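PDB 2IVF: ethylbenzene dehydrogenase alpha-subunit from Aromatoleum aromaticum, which belongs to the molybdopterin oxidoreductase family and holds a molybdenum atom, the ligands MGD and MD1 and an iron/sulfur cluster. Local coordinates for residues V77-H82 and F671-R676; K93-V98 and E107-T112. All blocks are in the same frame, centred on the assembly; numbering follows the deposited sequence.

Overall arrangement
Both contacts are largely buried, lie on the same side of the chain's centre with centres about 8 Å apart, and share one small antiparallel sheet beside the iron/sulfur cluster. Contact 2 lies within that sheet, between neighbours of a hairpin, strands 94-99 and 102-108. Contact 1 links an edge strand, 76-80, to strand 670-676 of a second sheet, nearly 600 residues on. The chemistry follows: regular backbone pairing and ring packing in contact 2, a lone backbone bond, an amide-carboxylate bond and a water in contact 1. Contact 1 supplies a ligand of the cluster, His82, while contact 2 only touches it, through Phe94; the beta-subunit covers much of contact 2 but touches contact 1 only at Val77.

Contact 1. Residues V77-H82 and F671-R676. With SF4 (iron/sulfur cluster), chain K.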
loop_
_atom_site.group_PDB
_atom_site.type_symbol
_atom_site.label_atom_id
_atom_site.label_comp_id
_atom_site.label_asym_id
_atom_site.label_seq_id
_atom_site.Cartn_x
_atom_site.Cartn_y
_atom_site.Cartn_z
ATOM N N VAL A 77 6.431 10.747 23.024
ATOM C CA VAL A 77 6.405 10.749 21.573
ATOM C C VAL A 77 7.841 10.858 21.122
ATOM O O VAL A 77 8.605 11.670 21.659
ATOM C CB VAL A 77 5.580 11.924 20.987
ATOM C CG1 VAL A 77 5.630 11.866 19.482
ATOM C CG2 VAL A 77 4.128 11.902 21.511
ATOM N N ASN A 78 8.198 10.014 20.169
ATOM C CA ASN A 78 9.517 10.009 19.506
ATOM C C ASN A 78 9.347 10.112 18.002
ATOM O O ASN A 78 8.250 9.896 17.483
ATOM C CB ASN A 78 10.207 8.673 19.777
ATOM C CG ASN A 78 10.500 8.455 21.262
ATOM O OD1 ASN A 78 9.683 7.924 21.981
ATOM N ND2 ASN A 78 11.672 8.840 21.701
ATOM N N TRP A 79 10.449 10.346 17.293
ATOM C CA TRP A 79 10.430 10.311 15.859
ATOM C C TRP A 79 10.487 8.881 15.351
ATOM O O TRP A 79 11.232 8.054 15.846
ATOM C CB TRP A 79 11.648 11.040 15.260
ATOM C CG TRP A 79 11.696 12.488 15.476
ATOM C CD1 TRP A 79 12.741 13.186 15.981
ATOM C CD2 TRP A 79 10.673 13.432 15.205
ATOM N NE1 TRP A 79 12.451 14.533 15.983
ATOM C CE2 TRP A 79 11.186 14.707 15.519
ATOM C CE3 TRP A 79 9.371 13.332 14.685
ATOM C CZ2 TRP A 79 10.444 15.865 15.376
ATOM C CZ3 TRP A 79 8.649 14.493 14.528
ATOM C CH2 TRP A 79 9.184 15.731 14.858
ATOM N N GLY A 80 9.675 8.602 14.338
ATOM C CA GLY A 80 9.782 7.340 13.651
ATOM C C GLY A 80 9.505 7.459 12.170
ATOM O O GLY A 80 8.984 8.445 11.678
ATOM N N SER A 81 9.941 6.427 11.475
ATOM C CA SER A 81 9.643 6.202 10.083
ATOM C C SER A 81 9.829 4.698 9.844
ATOM O O SER A 81 10.044 3.933 10.810
ATOM C CB SER A 81 10.524 7.038 9.140
ATOM O OG SER A 81 9.936 7.092 7.859
ATOM N N HIS A 82 9.710 4.275 8.587
ATOM C CA HIS A 82 9.739 2.856 8.196
ATOM C C HIS A 82 10.885 2.606 7.204
ATOM O O HIS A 82 11.101 3.404 6.318
ATOM C CB HIS A 82 8.345 2.519 7.660
ATOM C CG HIS A 82 7.250 3.165 8.465
ATOM N ND1 HIS A 82 6.496 4.239 8.015
ATOM C CD2 HIS A 82 6.897 2.981 9.758
ATOM C CE1 HIS A 82 5.701 4.654 8.986
ATOM N NE2 HIS A 82 5.902 3.887 10.046
ATOM N N PHE A 671 16.229 12.870 4.310
ATOM C CA PHE A 671 16.489 11.743 5.205
ATOM C C PHE A 671 15.715 11.935 6.479
ATOM O O PHE A 671 15.595 13.059 6.987
ATOM C CB PHE A 671 17.959 11.732 5.600
ATOM C CG PHE A 671 18.854 11.179 4.571
ATOM C CD1 PHE A 671 19.249 11.938 3.488
ATOM C CD2 PHE A 671 19.305 9.878 4.676
ATOM C CE1 PHE A 671 20.109 11.414 2.526
ATOM C CE2 PHE A 671 20.165 9.345 3.726
ATOM C CZ PHE A 671 20.561 10.128 2.653
ATOM N N THR A 672 15.250 10.840 7.044
ATOM C CA THR A 672 14.387 10.926 8.260
ATOM C C THR A 672 14.944 9.987 9.298
ATOM O O THR A 672 15.420 8.871 9.004
ATOM C CB THR A 672 12.913 10.623 7.902
ATOM O OG1 THR A 672 12.422 11.650 7.030
ATOM C CG2 THR A 672 11.996 10.539 9.129
ATOM N N PHE A 673 14.941 10.493 10.523
ATOM C CA PHE A 673 15.414 9.791 11.702
ATOM C C PHE A 673 14.395 8.810 12.261
ATOM O O PHE A 673 13.193 9.090 12.337
ATOM C CB PHE A 673 15.761 10.823 12.770
ATOM C CG PHE A 673 16.195 10.243 14.076
ATOM C CD1 PHE A 673 17.305 9.431 14.150
ATOM C CD2 PHE A 673 15.517 10.532 15.228
ATOM C CE1 PHE A 673 17.741 8.894 15.404
ATOM C CE2 PHE A 673 15.941 10.039 16.466
ATOM C CZ PHE A 673 17.060 9.216 16.549
ATOM N N VAL A 674 14.881 7.628 12.634
ATOM C CA VAL A 674 14.044 6.654 13.251
ATOM C C VAL A 674 14.659 6.369 14.606
ATOM O O VAL A 674 15.752 5.828 14.710
ATOM C CB VAL A 674 13.897 5.362 12.428
ATOM C CG1 VAL A 674 12.972 4.371 13.175
ATOM C CG2 VAL A 674 13.385 5.612 10.993
ATOM N N ASP A 675 13.940 6.754 15.647
ATOM C CA ASP A 675 14.410 6.561 16.978
ATOM C C ASP A 675 14.165 5.122 17.431
ATOM O O ASP A 675 13.334 4.394 16.878
ATOM C CB ASP A 675 13.725 7.543 17.954
ATOM C CG ASP A 675 14.592 7.898 19.159
ATOM O OD1 ASP A 675 15.663 7.291 19.408
ATOM O OD2 ASP A 675 14.176 8.807 19.911
ATOM N N ARG A 676 14.882 4.748 18.469
ATOM C CA ARG A 676 14.526 3.577 19.240
ATOM C C ARG A 676 13.450 4.033 20.269
ATOM O O ARG A 676 13.770 4.447 21.363
ATOM C CB ARG A 676 15.784 3.016 19.881
ATOM C CG ARG A 676 15.609 1.691 20.612
ATOM C CD ARG A 676 16.939 1.273 21.216
ATOM N NE ARG A 676 16.936 -0.053 21.817
ATOM C CZ ARG A 676 16.650 -0.322 23.099
ATOM N NH1 ARG A 676 16.284 0.634 23.944
ATOM N NH2 ARG A 676 16.712 -1.562 23.532
HETATM FE FE1 SF4 K . 4.427 4.478 4.010
HETATM FE FE2 SF4 K . 6.011 6.670 4.250
HETATM FE FE3 SF4 K . 6.380 4.608 5.896
HETATM FE FE4 SF4 K . 7.038 4.369 3.242
HETATM S S1 SF4 K . 8.079 5.678 4.767
HETATM S S2 SF4 K . 5.866 2.827 4.580
HETATM S S3 SF4 K . 5.414 5.695 2.328
HETATM S S4 SF4 K . 4.503 5.939 5.811
HETATM O O HOH W 1 10.823 5.419 16.582
#
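The amide of Asn78 reaches over to the carboxylate of Asp675, where ND2 donates to OD2 at 3.1 Å. The bond is bent, 140° at the hydrogen, and OD2 is met from above its carboxylate plane. Asp675 can be followed outward from its backbone. Its CB rests 3.3 Å from Trp79 O and also near Asn78 CB; with CG anti to the backbone N (chi1 -151°), OD2 takes the Asn78 amide, while OD1 turns back to a weak bond from Arg676 N. The other end of the Asn78 amide, OD1, accepts from Lys76 NZ, so both its polar atoms are used.

Only one direct backbone bond crosses, from Asp675 N to Trp79 O at 3.0 Å. A water spans the same place, donating to Trp79 O and Asp675 O, so Trp79 O is gripped twice. With the strand segments 131° apart, this is a splayed, roughly antiparallel approach, not a continuous sheet. Past it the contact turns apolar: Phe673 CD2 lies 3.9 Å from Trp79 CB, and Ser81 CB touches both Val674 CG2, at 3.7 Å, and Thr672 CG2. Ser81 N, Ser81 O and Phe673 O are buried here without a polar partner in the model.

The strand 76-80 then leads into the cluster site, where His82 ND1 binds an iron of the SF4, FE3, at 2.2 Å, and a sulfur, S4, lies at the edge of the imidazole ring. His82 NE2 bonds to Tyr656 OH, which probably helps set the ring's rotation. Strand 94-99 pairs with the far edge of 76-80, strand 659-661 runs beside 670-676, and Leu740 of helix 736-749 packs on Phe673.

Contact 2. Residues K93-V98 and E107-T112; sequences KFYVYV and EQAAQT
Glu107 O accepts the backbone N-H of Tyr95 at 2.7 Å, and Phe94 CA adds a CA-H...O contact to the same oxygen. This is a beta hairpin: Glu107 N returns a bond to Tyr95 O, completing a hydrogen-bonded antiparallel pair, and Phe94 with Gln108 forms the next, non-hydrogen-bonded one. Beyond it Lys93 O takes Ala109 N in a nearly straight bond (178°) as well as a water that accepts from Ala110 N.

The CG of Gln108 sits over a face of the Phe94 ring, 4.2 Å from its centroid, with the amide almost parallel to that ring and its NE2 bonding to Gln229 O of the beta-subunit; Phe94 itself touches the SF4 cluster. On the Tyr95 side, Ala109 CB packs over the phenol ring, 4.0 Å from the centroid, and a water joins Tyr95 OH to Ala109 O. Tyr97 turns its ring edge to Glu107 CB, while the Glu107 carboxylate pairs with Arg105 and with Arg217 and Arg228 of the beta-subunit.

Lys93, bent at its third torsion (68°), passes Ala109 CB with CE and ends with NZ 2.8 Å from Gln111 OE1, in the carbonyl plane of that amide.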
loop_
_atom_site.group_PDB
_atom_site.type_symbol
_atom_site.label_atom_id
_atom_site.label_comp_id
_atom_site.label_asym_id
_atom_site.label_seq_id
_atom_site.Cartn_x
_atom_site.Cartn_y
_atom_site.Cartn_z
ATOM N N LYS A 93 8.172 11.300 8.104
ATOM C CA LYS A 93 8.435 11.508 9.503
ATOM C C LYS A 93 7.139 11.366 10.306
ATOM O O LYS A 93 6.145 12.057 10.013
ATOM C CB LYS A 93 9.012 12.886 9.734
ATOM C CG LYS A 93 9.532 13.067 11.194
ATOM C CD LYS A 93 10.387 14.344 11.357
ATOM C CE LYS A 93 9.533 15.610 11.187
ATOM N NZ LYS A 93 10.153 16.859 11.730
ATOM N N PHE A 94 7.155 10.457 11.269
ATOM C CA PHE A 94 6.017 10.246 12.155
ATOM C C PHE A 94 6.334 10.555 13.591
ATOM O O PHE A 94 7.463 10.408 14.049
ATOM C CB PHE A 94 5.566 8.793 12.120
ATOM C CG PHE A 94 4.721 8.443 10.922
ATOM C CD1 PHE A 94 5.268 8.402 9.696
ATOM C CD2 PHE A 94 3.361 8.198 11.050
ATOM C CE1 PHE A 94 4.521 8.072 8.604
ATOM C CE2 PHE A 94 2.605 7.871 9.960
ATOM C CZ PHE A 94 3.189 7.822 8.727
ATOM N N TYR A 95 5.281 10.913 14.294
ATOM C CA TYR A 95 5.268 10.912 15.739
ATOM C C TYR A 95 4.918 9.502 16.084
ATOM O O TYR A 95 3.945 8.957 15.558
ATOM C CB TYR A 95 4.196 11.810 16.256
ATOM C CG TYR A 95 4.422 13.252 15.996
ATOM C CD1 TYR A 95 5.605 13.892 16.424
ATOM C CD2 TYR A 95 3.440 14.022 15.386
ATOM C CE1 TYR A 95 5.802 15.234 16.194
ATOM C CE2 TYR A 95 3.614 15.341 15.220
ATOM C CZ TYR A 95 4.793 15.950 15.607
ATOM O OH TYR A 95 4.972 17.290 15.380
ATOM N N VAL A 96 5.743 8.901 16.920
ATOM C CA VAL A 96 5.501 7.565 17.472
ATOM C C VAL A 96 5.083 7.724 18.912
ATOM O O VAL A 96 5.849 8.260 19.760
ATOM C CB VAL A 96 6.764 6.686 17.349
ATOM C CG1 VAL A 96 6.520 5.238 17.969
ATOM C CG2 VAL A 96 7.144 6.616 15.842
ATOM N N TYR A 97 3.851 7.307 19.206
ATOM C CA TYR A 97 3.223 7.562 20.516
ATOM C C TYR A 97 3.332 6.322 21.367
ATOM O O TYR A 97 2.840 5.269 20.996
ATOM C CB TYR A 97 1.738 7.892 20.388
ATOM C CG TYR A 97 1.425 9.134 19.630
ATOM C CD1 TYR A 97 1.444 9.134 18.238
ATOM C CD2 TYR A 97 1.017 10.276 20.295
ATOM C CE1 TYR A 97 1.125 10.235 17.533
ATOM C CE2 TYR A 97 0.676 11.446 19.582
ATOM C CZ TYR A 97 0.731 11.403 18.203
ATOM O OH TYR A 97 0.419 12.503 17.473
ATOM N N VAL A 98 4.025 6.450 22.490
ATOM C CA VAL A 98 4.301 5.308 23.344
ATOM C C VAL A 98 3.454 5.456 24.584
ATOM O O VAL A 98 3.384 6.527 25.157
ATOM C CB VAL A 98 5.784 5.260 23.745
ATOM C CG1 VAL A 98 6.035 4.173 24.832
ATOM C CG2 VAL A 98 6.662 5.075 22.525
ATOM N N GLU A 107 1.547 8.941 13.908
ATOM C CA GLU A 107 0.896 9.913 13.075
ATOM C C GLU A 107 1.929 10.812 12.402
ATOM O O GLU A 107 2.939 11.197 13.020
ATOM C CB GLU A 107 -0.056 10.751 13.939
ATOM C CG GLU A 107 -0.805 11.836 13.166
ATOM C CD GLU A 107 -2.006 12.453 13.871
ATOM O OE1 GLU A 107 -2.436 11.999 14.969
ATOM O OE2 GLU A 107 -2.534 13.452 13.320
ATOM N N GLN A 108 1.611 11.242 11.185
ATOM C CA GLN A 108 2.549 12.050 10.411
ATOM C C GLN A 108 2.815 13.344 11.129
ATOM O O GLN A 108 1.901 13.986 11.601
ATOM C CB GLN A 108 2.003 12.412 9.040
ATOM C CG GLN A 108 1.768 11.241 8.116
ATOM C CD GLN A 108 0.304 10.769 8.110
ATOM O OE1 GLN A 108 -0.323 10.565 9.185
ATOM N NE2 GLN A 108 -0.247 10.577 6.884
ATOM N N ALA A 109 4.079 13.758 11.150
ATOM C CA ALA A 109 4.416 15.049 11.697
ATOM C C ALA A 109 3.990 16.168 10.748
ATOM O O ALA A 109 3.577 17.203 11.214
ATOM C CB ALA A 109 5.920 15.121 12.035
ATOM N N ALA A 110 4.061 15.936 9.439
ATOM C CA ALA A 110 3.643 16.930 8.430
ATOM C C ALA A 110 4.446 18.244 8.621
ATOM O O ALA A 110 3.899 19.339 8.833
ATOM C CB ALA A 110 2.083 17.170 8.525
ATOM N N GLN A 111 5.762 18.099 8.554
ATOM C CA GLN A 111 6.713 19.185 8.745
ATOM C C GLN A 111 7.736 19.178 7.596
ATOM O O GLN A 111 8.925 19.399 7.815
ATOM C CB GLN A 111 7.425 19.025 10.108
ATOM C CG GLN A 111 6.483 19.252 11.288
ATOM C CD GLN A 111 7.123 19.141 12.631
ATOM O OE1 GLN A 111 8.055 18.400 12.843
ATOM N NE2 GLN A 111 6.623 19.927 13.565
ATOM N N THR A 112 7.252 18.971 6.380
ATOM C CA THR A 112 8.121 18.983 5.189
ATOM C C THR A 112 7.658 20.092 4.259
ATOM O O THR A 112 6.755 19.907 3.453
ATOM C CB THR A 112 8.130 17.641 4.497
ATOM O OG1 THR A 112 8.391 16.633 5.461
ATOM C CG2 THR A 112 9.168 17.608 3.365
HETATM O O HOH W 2 5.323 13.810 7.895
HETATM O O HOH W 3 3.100 18.344 13.884
#